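Local coordinates for protein sesquisabinene B synthase 2 (Santalum album, PDB 6A2A) that probably cyclises farnesyl diphosphate to the sesquiterpene sesquisabinene B, as a terpene synthase that depends on magnesium or manganese, at residues A[150-153]-A[154-158]; A[205-208]-A[209-213]; A[345-348]-A[349-352]; A[443-446]-A[447-451]. All blocks are in the same frame, centred on the assembly; numbering follows the deposited sequence.

Interaction 1: A[150-153]-A[154-158]; sequences DGFK and NQLCE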
ATOM      1  N   ASP A 150      12.797  61.820 -11.416  1.00 43.60           N
ATOM      2  CA  ASP A 150      11.607  61.237 -11.967  1.00 42.50           C
ATOM      3  C   ASP A 150      11.439  59.704 -11.838  1.00 39.75           C
ATOM      4  O   ASP A 150      10.450  59.184 -12.253  1.00 39.88           O
ATOM      5  CB  ASP A 150      11.486  61.632 -13.414  1.00 42.88           C
ATOM      6  CG  ASP A 150      11.273  63.105 -13.585  1.00 47.12           C
ATOM      7  OD1 ASP A 150      10.945  63.776 -12.609  1.00 39.50           O
ATOM      8  OD2 ASP A 150      11.413  63.574 -14.708  1.00 47.04           O
ATOM      9  N   GLY A 151      12.404  59.022 -11.253  1.00 38.82           N
ATOM     10  CA  GLY A 151      12.331  57.564 -11.109  1.00 40.12           C
ATOM     11  C   GLY A 151      13.585  56.886 -11.626  1.00 38.92           C
ATOM     12  O   GLY A 151      14.678  57.467 -11.656  1.00 34.19           O
ATOM     13  N   PHE A 152      13.457  55.615 -12.004  1.00 30.57           N
ATOM     14  CA  PHE A 152      14.628  54.888 -12.393  1.00 28.06           C
ATOM     15  C   PHE A 152      15.159  55.535 -13.687  1.00 24.46           C
ATOM     16  O   PHE A 152      14.401  56.036 -14.449  1.00 28.79           O
ATOM     17  CB  PHE A 152      14.294  53.402 -12.590  1.00 28.15           C
ATOM     18  CG  PHE A 152      14.392  52.626 -11.309  1.00 24.56           C
ATOM     19  CD1 PHE A 152      15.603  52.125 -10.880  1.00 23.05           C
ATOM     20  CD2 PHE A 152      13.280  52.466 -10.499  1.00 27.91           C
ATOM     21  CE1 PHE A 152      15.722  51.485  -9.666  1.00 27.76           C
ATOM     22  CE2 PHE A 152      13.410  51.833  -9.281  1.00 22.55           C
ATOM     23  CZ  PHE A 152      14.606  51.341  -8.871  1.00 24.47           C
ATOM     24  N   LYS A 153      16.436  55.507 -13.851  1.00 26.24           N
ATOM     25  CA  LYS A 153      17.102  56.226 -14.980  1.00 29.92           C
ATOM     26  C   LYS A 153      16.912  55.461 -16.294  1.00 29.77           C
ATOM     27  O   LYS A 153      17.280  54.272 -16.363  1.00 29.70           O
ATOM     28  CB  LYS A 153      18.579  56.343 -14.660  1.00 28.19           C
ATOM     29  CG  LYS A 153      18.908  57.333 -13.562  1.00 29.37           C
ATOM     30  CD  LYS A 153      20.354  57.225 -13.184  1.00 31.46           C
ATOM     31  CE  LYS A 153      20.726  58.210 -12.102  1.00 36.51           C
ATOM     32  NZ  LYS A 153      22.104  57.971 -11.633  1.00 41.93           N
ATOM     33  N   ASN A 154      16.375  56.150 -17.284  1.00 33.16           N
ATOM     34  CA  ASN A 154      15.956  55.519 -18.524  1.00 34.94           C
ATOM     35  C   ASN A 154      17.152  54.848 -19.210  1.00 36.83           C
ATOM     36  O   ASN A 154      17.001  53.834 -19.928  1.00 35.25           O
ATOM     37  CB  ASN A 154      15.253  56.478 -19.471  1.00 38.03           C
ATOM     38  CG  ASN A 154      14.216  55.749 -20.298  1.00 45.59           C
ATOM     39  OD1 ASN A 154      13.375  55.041 -19.743  1.00 46.84           O
ATOM     40  ND2 ASN A 154      14.314  55.845 -21.618  1.00 47.95           N
ATOM     41  N   GLN A 155      18.351  55.313 -18.916  1.00 32.19           N
ATOM     42  CA  GLN A 155      19.515  54.778 -19.575  1.00 37.27           C
ATOM     43  C   GLN A 155      19.816  53.343 -19.148  1.00 35.19           C
ATOM     44  O   GLN A 155      20.588  52.622 -19.831  1.00 30.71           O
ATOM     45  CB  GLN A 155      20.719  55.649 -19.256  1.00 41.48           C
ATOM     46  CG  GLN A 155      21.869  55.466 -20.213  1.00 45.65           C
ATOM     47  CD  GLN A 155      22.789  56.664 -20.147  1.00 53.08           C
ATOM     48  OE1 GLN A 155      23.198  57.204 -21.175  1.00 61.43           O
ATOM     49  NE2 GLN A 155      23.102  57.106 -18.935  1.00 47.98           N
ATOM     50  N   LEU A 156      19.245  52.890 -18.024  1.00 27.70           N
ATOM     51  CA  LEU A 156      19.485  51.555 -17.593  1.00 27.32           C
ATOM     52  C   LEU A 156      18.922  50.565 -18.619  1.00 23.04           C
ATOM     53  O   LEU A 156      19.250  49.418 -18.547  1.00 28.69           O
ATOM     54  CB  LEU A 156      18.830  51.295 -16.232  1.00 27.35           C
ATOM     55  CG  LEU A 156      19.448  52.057 -15.062  1.00 25.62           C
ATOM     56  CD1 LEU A 156      18.576  51.858 -13.820  1.00 32.06           C
ATOM     57  CD2 LEU A 156      20.881  51.621 -14.774  1.00 25.86           C
ATOM     58  N   CYS A 157      18.047  50.991 -19.484  1.00 27.53           N
ATOM     59  CA  CYS A 157      17.519  50.104 -20.542  1.00 33.92           C
ATOM     60  C   CYS A 157      18.596  49.638 -21.545  1.00 38.90           C
ATOM     61  O   CYS A 157      18.312  48.829 -22.437  1.00 37.65           O
ATOM     62  CB  CYS A 157      16.353  50.783 -21.246  1.00 35.99           C
ATOM     63  SG  CYS A 157      16.845  51.983 -22.502  1.00 55.97           S
ATOM     64  N   GLU A 158      19.833  50.094 -21.413  1.00 35.43           N
ATOM     65  CA  GLU A 158      20.927  49.717 -22.321  1.00 36.60           C
ATOM     66  C   GLU A 158      21.653  48.480 -21.785  1.00 38.36           C
ATOM     67  O   GLU A 158      22.586  48.002 -22.433  1.00 42.41           O
ATOM     68  CB  GLU A 158      21.879  50.903 -22.504  1.00 42.76           C
ATOM     69  CG  GLU A 158      21.200  52.119 -23.130  1.00 49.02           C
ATOM     70  CD  GLU A 158      22.067  53.344 -23.402  1.00 51.52           C
ATOM     71  OE1 GLU A 158      21.590  54.240 -24.135  1.00 50.68           O
ATOM     72  OE2 GLU A 158      23.205  53.412 -22.880  1.00 44.96           O
TER

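Interaction 2: A[205-208]-A[209-213]; sequences KKVS and HALDL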
ATOM      1  N   LYS A 205      15.795  33.878 -23.706  1.00 26.31           N
ATOM      2  CA  LYS A 205      15.047  32.805 -23.067  1.00 27.06           C
ATOM      3  C   LYS A 205      14.756  33.198 -21.621  1.00 25.25           C
ATOM      4  O   LYS A 205      13.606  33.074 -21.151  1.00 25.55           O
ATOM      5  CB  LYS A 205      15.812  31.490 -23.019  1.00 29.22           C
ATOM      6  CG  LYS A 205      15.945  30.707 -24.310  1.00 41.57           C
ATOM      7  CD  LYS A 205      16.516  29.289 -24.079  1.00 43.41           C
ATOM      8  CE  LYS A 205      15.658  28.490 -23.112  1.00 46.98           C
ATOM      9  NZ  LYS A 205      16.123  27.089 -22.902  1.00 47.35           N
ATOM     10  N   LYS A 206      15.783  33.605 -20.921  1.00 23.31           N
ATOM     11  CA  LYS A 206      15.650  33.921 -19.486  1.00 23.33           C
ATOM     12  C   LYS A 206      14.692  35.083 -19.280  1.00 22.99           C
ATOM     13  O   LYS A 206      13.920  35.062 -18.283  1.00 21.84           O
ATOM     14  CB  LYS A 206      16.986  34.280 -18.840  1.00 24.89           C
ATOM     15  CG  LYS A 206      17.867  33.070 -18.628  1.00 28.94           C
ATOM     16  CD  LYS A 206      18.835  33.216 -17.498  1.00 34.31           C
ATOM     17  CE  LYS A 206      19.901  34.231 -17.778  1.00 39.91           C
ATOM     18  NZ  LYS A 206      20.915  34.256 -16.694  1.00 41.58           N
ATOM     19  N   VAL A 207      14.668  36.065 -20.199  1.00 20.85           N
ATOM     20  CA  VAL A 207      13.798  37.236 -19.989  1.00 22.76           C
ATOM     21  C   VAL A 207      12.326  36.849 -20.157  1.00 21.04           C
ATOM     22  O   VAL A 207      11.464  37.253 -19.377  1.00 20.62           O
ATOM     23  CB  VAL A 207      14.177  38.406 -20.910  1.00 23.34           C
ATOM     24  CG1 VAL A 207      13.063  39.412 -21.035  1.00 21.74           C
ATOM     25  CG2 VAL A 207      15.447  39.046 -20.429  1.00 25.89           C
ATOM     26  N   SER A 208      12.054  36.085 -21.203  1.00 21.04           N
ATOM     27  CA  SER A 208      10.733  35.626 -21.518  1.00 22.89           C
ATOM     28  C   SER A 208      10.175  34.783 -20.357  1.00 19.45           C
ATOM     29  O   SER A 208       8.988  34.930 -19.958  1.00 20.94           O
ATOM     30  CB  SER A 208      10.819  34.872 -22.818  1.00 26.10           C
ATOM     31  OG  SER A 208       9.576  34.368 -23.158  1.00 29.87           O
ATOM     32  N   HIS A 209      11.020  33.902 -19.871  1.00 19.12           N
ATOM     33  CA  HIS A 209      10.707  32.998 -18.789  1.00 19.91           C
ATOM     34  C   HIS A 209      10.385  33.814 -17.548  1.00 19.75           C
ATOM     35  O   HIS A 209       9.382  33.552 -16.860  1.00 19.67           O
ATOM     36  CB  HIS A 209      11.865  32.068 -18.556  1.00 18.60           C
ATOM     37  CG  HIS A 209      11.629  30.916 -17.639  1.00 18.66           C
ATOM     38  ND1 HIS A 209      10.921  29.810 -18.044  1.00 19.01           N
ATOM     39  CD2 HIS A 209      12.146  30.609 -16.435  1.00 18.99           C
ATOM     40  CE1 HIS A 209      11.008  28.863 -17.127  1.00 20.48           C
ATOM     41  NE2 HIS A 209      11.752  29.316 -16.124  1.00 19.74           N
ATOM     42  N   ALA A 210      11.196  34.825 -17.287  1.00 18.97           N
ATOM     43  CA  ALA A 210      11.006  35.698 -16.131  1.00 20.97           C
ATOM     44  C   ALA A 210       9.735  36.523 -16.208  1.00 21.78           C
ATOM     45  O   ALA A 210       9.049  36.710 -15.182  1.00 19.47           O
ATOM     46  CB  ALA A 210      12.174  36.620 -15.971  1.00 22.56           C
ATOM     47  N   LEU A 211       9.409  37.076 -17.365  1.00 19.02           N
ATOM     48  CA  LEU A 211       8.213  37.870 -17.534  1.00 19.82           C
ATOM     49  C   LEU A 211       6.950  37.010 -17.329  1.00 23.09           C
ATOM     50  O   LEU A 211       5.925  37.506 -16.848  1.00 22.06           O
ATOM     51  CB  LEU A 211       8.241  38.535 -18.905  1.00 21.10           C
ATOM     52  CG  LEU A 211       9.225  39.701 -19.016  1.00 20.51           C
ATOM     53  CD1 LEU A 211       9.302  40.187 -20.452  1.00 23.74           C
ATOM     54  CD2 LEU A 211       8.804  40.861 -18.109  1.00 22.56           C
ATOM     55  N   ASP A 212       7.014  35.749 -17.711  1.00 22.45           N
ATOM     56  CA  ASP A 212       5.926  34.800 -17.394  1.00 21.43           C
ATOM     57  C   ASP A 212       5.779  34.616 -15.900  1.00 22.06           C
ATOM     58  O   ASP A 212       4.658  34.769 -15.376  1.00 22.46           O
ATOM     59  CB  ASP A 212       6.143  33.443 -18.063  1.00 21.81           C
ATOM     60  CG  ASP A 212       5.862  33.457 -19.555  1.00 27.28           C
ATOM     61  OD1 ASP A 212       5.328  34.415 -20.110  1.00 27.33           O
ATOM     62  OD2 ASP A 212       6.241  32.459 -20.159  1.00 28.80           O
ATOM     63  N   LEU A 213       6.864  34.264 -15.200  1.00 19.55           N
ATOM     64  CA  LEU A 213       6.884  34.150 -13.718  1.00 18.67           C
ATOM     65  C   LEU A 213       8.285  34.491 -13.223  1.00 18.77           C
ATOM     66  O   LEU A 213       9.266  33.910 -13.704  1.00 18.83           O
ATOM     67  CB  LEU A 213       6.540  32.739 -13.236  1.00 18.22           C
ATOM     68  CG  LEU A 213       5.072  32.320 -13.303  1.00 20.21           C
ATOM     69  CD1 LEU A 213       4.949  30.845 -12.979  1.00 19.36           C
ATOM     70  CD2 LEU A 213       4.191  33.143 -12.389  1.00 21.86           C
TER
HETATM   71  O   HOH W   1       8.508  32.118 -21.911  1.00 38.50           O

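Interaction 3: A[345-348]-A[349-352]; sequences QLPR and NIRM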
ATOM      1  N   GLN A 345     -26.048   4.464   2.872  1.00 25.50           N
ATOM      2  CA  GLN A 345     -27.134   5.313   2.289  1.00 27.45           C
ATOM      3  C   GLN A 345     -26.638   6.075   1.038  1.00 30.19           C
ATOM      4  O   GLN A 345     -27.463   6.585   0.243  1.00 28.60           O
ATOM      5  CB  GLN A 345     -27.644   6.303   3.322  1.00 26.99           C
ATOM      6  CG  GLN A 345     -28.326   5.655   4.530  1.00 30.47           C
ATOM      7  CD  GLN A 345     -28.790   6.624   5.595  1.00 31.45           C
ATOM      8  OE1 GLN A 345     -29.009   7.808   5.339  1.00 35.92           O
ATOM      9  NE2 GLN A 345     -28.863   6.151   6.831  1.00 32.62           N
ATOM     10  N   LEU A 346     -25.314   6.174   0.820  1.00 24.58           N
ATOM     11  CA  LEU A 346     -24.798   6.876  -0.350  1.00 23.52           C
ATOM     12  C   LEU A 346     -24.574   5.917  -1.509  1.00 20.63           C
ATOM     13  O   LEU A 346     -24.026   4.811  -1.356  1.00 27.62           O
ATOM     14  CB  LEU A 346     -23.492   7.607   0.025  1.00 24.01           C
ATOM     15  CG  LEU A 346     -23.616   8.724   1.060  1.00 24.89           C
ATOM     16  CD1 LEU A 346     -22.269   9.099   1.634  1.00 25.09           C
ATOM     17  CD2 LEU A 346     -24.308   9.947   0.499  1.00 26.77           C
ATOM     18  N   PRO A 347     -24.916   6.334  -2.714  1.00 24.71           N
ATOM     19  CA  PRO A 347     -24.558   5.537  -3.834  1.00 24.19           C
ATOM     20  C   PRO A 347     -23.047   5.312  -4.002  1.00 24.50           C
ATOM     21  O   PRO A 347     -22.243   6.076  -3.511  1.00 23.88           O
ATOM     22  CB  PRO A 347     -25.053   6.290  -5.079  1.00 28.33           C
ATOM     23  CG  PRO A 347     -25.158   7.677  -4.655  1.00 27.71           C
ATOM     24  CD  PRO A 347     -25.402   7.648  -3.160  1.00 27.66           C
ATOM     25  N   ARG A 348     -22.724   4.181  -4.594  1.00 26.35           N
ATOM     26  CA  ARG A 348     -21.382   3.691  -4.757  1.00 25.16           C
ATOM     27  C   ARG A 348     -20.396   4.806  -5.154  1.00 27.06           C
ATOM     28  O   ARG A 348     -19.302   4.939  -4.536  1.00 21.37           O
ATOM     29  CB  ARG A 348     -21.422   2.602  -5.824  1.00 27.32           C
ATOM     30  CG  ARG A 348     -20.063   2.178  -6.332  1.00 25.53           C
ATOM     31  CD  ARG A 348     -20.151   1.094  -7.385  1.00 24.91           C
ATOM     32  NE  ARG A 348     -18.836   0.614  -7.725  1.00 24.22           N
ATOM     33  CZ  ARG A 348     -18.197  -0.364  -7.087  1.00 22.70           C
ATOM     34  NH1 ARG A 348     -18.750  -0.935  -6.033  1.00 23.41           N
ATOM     35  NH2 ARG A 348     -16.967  -0.654  -7.444  1.00 26.18           N
ATOM     36  N   ASN A 349     -20.720   5.605  -6.185  1.00 19.90           N
ATOM     37  CA  ASN A 349     -19.742   6.571  -6.656  1.00 20.10           C
ATOM     38  C   ASN A 349     -19.498   7.714  -5.669  1.00 21.02           C
ATOM     39  O   ASN A 349     -18.531   8.483  -5.888  1.00 20.76           O
ATOM     40  CB  ASN A 349     -20.090   7.125  -8.040  1.00 22.17           C
ATOM     41  CG  ASN A 349     -20.007   6.113  -9.163  1.00 25.48           C
ATOM     42  OD1 ASN A 349     -19.351   5.052  -9.021  1.00 24.17           O
ATOM     43  ND2 ASN A 349     -20.701   6.422 -10.264  1.00 21.31           N
ATOM     44  N   ILE A 350     -20.324   7.879  -4.656  1.00 18.70           N
ATOM     45  CA  ILE A 350     -20.128   8.874  -3.630  1.00 20.22           C
ATOM     46  C   ILE A 350     -19.545   8.194  -2.395  1.00 19.22           C
ATOM     47  O   ILE A 350     -18.699   8.755  -1.707  1.00 19.53           O
ATOM     48  CB  ILE A 350     -21.448   9.616  -3.345  1.00 22.60           C
ATOM     49  CG1 ILE A 350     -21.911  10.336  -4.624  1.00 24.20           C
ATOM     50  CG2 ILE A 350     -21.312  10.570  -2.164  1.00 21.93           C
ATOM     51  CD1 ILE A 350     -23.254  11.039  -4.494  1.00 26.58           C
ATOM     52  N   ARG A 351     -20.003   6.975  -2.112  1.00 19.13           N
ATOM     53  CA  ARG A 351     -19.571   6.215  -0.961  1.00 18.25           C
ATOM     54  C   ARG A 351     -18.072   5.851  -1.050  1.00 16.45           C
ATOM     55  O   ARG A 351     -17.381   5.866  -0.010  1.00 17.89           O
ATOM     56  CB  ARG A 351     -20.364   4.906  -0.842  1.00 18.98           C
ATOM     57  CG  ARG A 351     -20.381   4.313   0.553  1.00 19.69           C
ATOM     58  CD  ARG A 351     -21.070   2.956   0.651  1.00 19.78           C
ATOM     59  NE  ARG A 351     -22.293   2.898  -0.122  1.00 22.10           N
ATOM     60  CZ  ARG A 351     -22.835   1.804  -0.645  1.00 25.57           C
ATOM     61  NH1 ARG A 351     -22.440   0.595  -0.257  1.00 26.00           N
ATOM     62  NH2 ARG A 351     -23.760   1.940  -1.582  1.00 26.57           N
ATOM     63  N   MET A 352     -17.591   5.549  -2.226  1.00 17.94           N
ATOM     64  CA  MET A 352     -16.164   5.096  -2.390  1.00 17.93           C
ATOM     65  C   MET A 352     -15.207   6.262  -2.091  1.00 18.83           C
ATOM     66  O   MET A 352     -14.297   6.133  -1.234  1.00 19.64           O
ATOM     67  CB  MET A 352     -15.957   4.426  -3.740  1.00 18.45           C
ATOM     68  CG  MET A 352     -16.538   2.990  -3.738  1.00 19.51           C
ATOM     69  SD  MET A 352     -16.426   2.151  -5.294  1.00 22.26           S
ATOM     70  CE  MET A 352     -14.646   2.141  -5.505  1.00 24.13           C
TER
HETATM   71  O   HOH W   2     -19.145   2.784 -10.101  1.00 32.86           O

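Interaction 4: A[443-446]-A[447-451]; sequences NSLP and LFVRA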
ATOM      1  N   ASN A 443      -3.695  25.300  12.687  1.00 19.20           N
ATOM      2  CA  ASN A 443      -5.002  25.335  12.102  1.00 19.82           C
ATOM      3  C   ASN A 443      -5.748  26.645  12.431  1.00 21.44           C
ATOM      4  O   ASN A 443      -6.742  26.898  11.774  1.00 23.89           O
ATOM      5  CB  ASN A 443      -5.831  24.113  12.506  1.00 21.51           C
ATOM      6  CG  ASN A 443      -6.973  23.851  11.540  1.00 25.17           C
ATOM      7  OD1 ASN A 443      -6.877  24.076  10.304  1.00 23.53           O
ATOM      8  ND2 ASN A 443      -8.109  23.476  12.109  1.00 24.22           N
ATOM      9  N   SER A 444      -5.171  27.527  13.259  1.00 20.60           N
ATOM     10  CA  SER A 444      -5.800  28.823  13.619  1.00 21.51           C
ATOM     11  C   SER A 444      -5.436  29.901  12.600  1.00 24.70           C
ATOM     12  O   SER A 444      -5.931  31.028  12.708  1.00 25.90           O
ATOM     13  CB  SER A 444      -5.428  29.263  15.020  1.00 21.04           C
ATOM     14  OG  SER A 444      -4.070  29.614  15.134  1.00 22.56           O
ATOM     15  N   LEU A 445      -4.587  29.531  11.634  1.00 22.41           N
ATOM     16  CA  LEU A 445      -4.155  30.374  10.535  1.00 22.67           C
ATOM     17  C   LEU A 445      -3.397  31.611  11.056  1.00 19.58           C
ATOM     18  O   LEU A 445      -3.814  32.757  10.919  1.00 20.48           O
ATOM     19  CB  LEU A 445      -5.349  30.747   9.653  1.00 27.84           C
ATOM     20  CG  LEU A 445      -6.012  29.598   8.865  1.00 30.51           C
ATOM     21  CD1 LEU A 445      -6.663  30.111   7.617  1.00 31.33           C
ATOM     22  CD2 LEU A 445      -5.041  28.469   8.514  1.00 32.45           C
ATOM     23  N   PRO A 446      -2.229  31.379  11.577  1.00 18.53           N
ATOM     24  CA  PRO A 446      -1.264  32.461  11.813  1.00 18.62           C
ATOM     25  C   PRO A 446      -0.971  33.169  10.483  1.00 21.75           C
ATOM     26  O   PRO A 446      -1.202  32.556   9.419  1.00 20.15           O
ATOM     27  CB  PRO A 446      -0.033  31.797  12.397  1.00 19.94           C
ATOM     28  CG  PRO A 446      -0.199  30.374  12.056  1.00 22.68           C
ATOM     29  CD  PRO A 446      -1.652  30.085  11.907  1.00 20.96           C
ATOM     30  N   LEU A 447      -0.628  34.456  10.536  1.00 19.34           N
ATOM     31  CA  LEU A 447      -0.453  35.236   9.285  1.00 20.19           C
ATOM     32  C   LEU A 447       0.300  34.459   8.186  1.00 19.41           C
ATOM     33  O   LEU A 447      -0.148  34.504   7.030  1.00 19.93           O
ATOM     34  CB  LEU A 447       0.303  36.518   9.629  1.00 21.13           C
ATOM     35  CG  LEU A 447       0.624  37.457   8.461  1.00 22.69           C
ATOM     36  CD1 LEU A 447      -0.637  37.960   7.802  1.00 23.79           C
ATOM     37  CD2 LEU A 447       1.455  38.625   8.975  1.00 24.74           C
ATOM     38  N   PHE A 448       1.398  33.824   8.509  1.00 19.26           N
ATOM     39  CA  PHE A 448       2.242  33.094   7.530  1.00 21.44           C
ATOM     40  C   PHE A 448       1.407  32.075   6.756  1.00 22.76           C
ATOM     41  O   PHE A 448       1.516  31.978   5.563  1.00 21.08           O
ATOM     42  CB  PHE A 448       3.339  32.341   8.267  1.00 21.89           C
ATOM     43  CG  PHE A 448       4.383  31.676   7.414  1.00 22.10           C
ATOM     44  CD1 PHE A 448       5.023  32.364   6.405  1.00 23.08           C
ATOM     45  CD2 PHE A 448       4.759  30.373   7.663  1.00 22.03           C
ATOM     46  CE1 PHE A 448       5.998  31.751   5.644  1.00 20.90           C
ATOM     47  CE2 PHE A 448       5.732  29.764   6.903  1.00 22.93           C
ATOM     48  CZ  PHE A 448       6.342  30.459   5.897  1.00 19.26           C
ATOM     49  N   VAL A 449       0.627  31.315   7.474  1.00 21.33           N
ATOM     50  CA  VAL A 449      -0.201  30.250   6.853  1.00 21.11           C
ATOM     51  C   VAL A 449      -1.387  30.882   6.128  1.00 19.78           C
ATOM     52  O   VAL A 449      -1.705  30.450   5.050  1.00 19.36           O
ATOM     53  CB  VAL A 449      -0.642  29.252   7.927  1.00 20.39           C
ATOM     54  CG1 VAL A 449      -1.466  28.140   7.333  1.00 24.27           C
ATOM     55  CG2 VAL A 449       0.556  28.723   8.677  1.00 25.03           C
ATOM     56  N   ARG A 450      -1.998  31.878   6.715  1.00 19.67           N
ATOM     57  CA  ARG A 450      -3.163  32.540   6.095  1.00 19.24           C
ATOM     58  C   ARG A 450      -2.751  33.120   4.734  1.00 17.96           C
ATOM     59  O   ARG A 450      -3.479  32.968   3.817  1.00 16.31           O
ATOM     60  CB  ARG A 450      -3.677  33.646   7.013  1.00 21.00           C
ATOM     61  CG  ARG A 450      -5.045  34.186   6.644  1.00 23.25           C
ATOM     62  CD  ARG A 450      -5.418  35.416   7.444  1.00 29.07           C
ATOM     63  NE  ARG A 450      -6.779  35.830   7.214  1.00 30.42           N
ATOM     64  CZ  ARG A 450      -7.218  37.074   7.098  1.00 32.49           C
ATOM     65  NH1 ARG A 450      -8.475  37.265   6.754  1.00 34.34           N
ATOM     66  NH2 ARG A 450      -6.442  38.119   7.331  1.00 27.86           N
ATOM     67  N   ALA A 451      -1.614  33.774   4.686  1.00 18.32           N
ATOM     68  CA  ALA A 451      -1.100  34.380   3.441  1.00 18.02           C
ATOM     69  C   ALA A 451      -0.955  33.292   2.368  1.00 17.80           C
ATOM     70  O   ALA A 451      -1.416  33.484   1.268  1.00 19.07           O
ATOM     71  CB  ALA A 451       0.205  35.071   3.731  1.00 18.97           C
TER

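Interaction 1: A[150-153]-A[154-158]
The backbone N of L156 donates to the carbonyl O of K153 at 2.9 Å, and the angle of 167° at the hydrogen makes this a nearly straight bond. The acceptor end is less regular: the donor stands 40° above the carbonyl plane, off either lone pair, as suits a tight bond from residue i+3 back to residue i. The same oxygen is flanked by carbon, since L156 CB and CG both come to 3.4 Å from K153 O. With CG beside the backbone N of L156 and anti to the carbonyl carbon (chi1 -68°), the branch leans back toward the preceding strand, where L156 CD1 meets F152 CD1 at 4.2 Å. The methyl arrives at the edge of the F152 ring, close to its plane, so the pair is a loose dispersion contact and not a CH-pi one. The arrangement is the exit of a small antiparallel beta hairpin, strands 147-148 and 151-152, into a 3-10 segment that leads on to helix 160-170 in the N-terminal domain. Two further bonds carry the 3-10 pattern forward, C157 N to N154 O at 3.1 Å and E158 N to Q155 O at 3.1 Å. Outside the turn, the F152 ring meets that of F186, and I179 and A183 of helix 178-192 touch it as well. K153 runs out extended, and its NZ bonds to R145 O, while N154 OD1 takes a hydrogen bond from K190 NZ.

Interaction 2: A[205-208]-A[209-213]
The C-terminal end of helix 201-212, in the N-terminal domain, joins K205-S208 to H209-D212 through four successive i to i+4 backbone bonds. A210 N to K206 O and L211 N to V207 O both measure 2.9 Å, while H209 N to K205 O is 3.0 Å and D212 N to S208 O is 3.1 Å. The pattern runs one step further, with L213 N bonding to H209 O, before L213 leaves helical geometry. On one flank V207 and L211 lie side by side and point the same way, with V207 CG1 at 3.9 Å from L211 CD1. On another flank the link is polar and indirect. With chi1 at 178°, S208 OG swings away from its backbone N and shares a water with D212 OD2; the water lies 2.8 Å from S208 OG and donates to D212 OD2 at 2.9 Å. It thus spans one helical turn between two groups that do not bond directly. Further round, the H209 ring stacks on W226 and its NE2 is hydrogen-bonded to E223, two contacts that together probably hold the ring in its orientation, and K206 NZ forms a salt bridge to E234. Near the helix end, R218 bonds to the carbonyl O of H209 and of L213. Apolar partners one turn apart on one flank and polar groups on another are the hallmark of an amphipathic alpha helix in an all-helical domain.

Interaction 3: A[345-348]-A[349-352]
Bending at chi3 (-42°) turns the end of the R351 chain back to the carbonyl of L346, after a chi1 of -158° has sent CG away from the R351 backbone N. The guanidinium then grips one atom side-on: R351 NE reaches L346 O at 2.9 Å and R351 NH2 reaches the same L346 O at 2.9 Å, with the oxygen at the edge of the guanidinium and in its plane. The NE bond lies in the carbonyl plane, whereas the NH2 donor is tilted from it. P347, the N-cap of helix 348-372, offers the next carbonyl: P347 O accepts from both R351 N at 2.8 Å and I350 N at 2.9 Å. Apolar packing accompanies these bonds, P347 CG against I350 CD1 at 3.9 Å and L346 CD2 across I350 CG2 at 4.1 Å. One turn along, M352 SD sits over the centre of one face of the R348 guanidinium, 3.6 Å from R348 CZ. A water at that guanidinium's edge donates to N349 OD1 and accepts weakly from R348 NE. R348 NH1 and NH2 bond to L369 O and K370 O of the second subunit, which places this helix start at the subunit interface. A leucine in place of R351 would probably leave L346 O without these two donors and D344 without its salt-bridge mate. One arginine is thus spent on the chain's own carbonyl just before the helix and the other on carbonyls of the second subunit, with a polarisable sulfur against the latter's face.

Interaction 4: A[443-446]-A[447-451]
Apolar contacts converge on V449, whose two methyls take different partners: V449 CG1 touches L445 CD2 at 3.8 Å, and V449 CG2 touches P446 CG, also at 3.8 Å. The division follows from the V449 torsion (chi1 -179°), which leaves CG2 beside the backbone N and facing the proline ring. L445 and V449 cross at about a right angle, whereas P446 meets V449 on a slant, and F517 packs on both P446 and V449. This is a helix-to-helix turn in the metal-binding domain: L445, with positive phi, is the first residue after helix 436-443 to leave helical angles, and P446 is the N-cap of helix 447-462, which further on carries N460, a magnesium ligand in a structure of this protein, though no metal is bound here. Hydrogen bonding centres on the cap carbonyl. R450 N donates to P446 O at 2.9 Å, nearly straight at 170°. V449 N is just as near to P446 O, at 2.9 Å, but its angle of 120° makes that bond weak. Regular helix bonding then takes over, with A451 N to L447 O at 2.9 Å. As for charge, R450 stretches away from the turn and its NH1 makes a salt bridge to D411.

All four contacts are local, but they sit in different surroundings: interaction 1 is at the surface, interactions 2, 3 and 4 are partly buried, and none is wholly core. Interactions 1 and 2 belong to the N-terminal domain, with centres 21 Å apart, and both pack against helix 178-192; interaction 1 is a hairpin exit, whereas interaction 2 lies within one helix. Interactions 3 and 4 belong to the metal-binding domain, with centres 34 Å apart, and both are helix starts with a proline at the N-cap. They differ in chemistry: interaction 3 adds arginine bonds and faces the second subunit, while the side chains that meet across interaction 4 are aliphatic, and it touches no other chain.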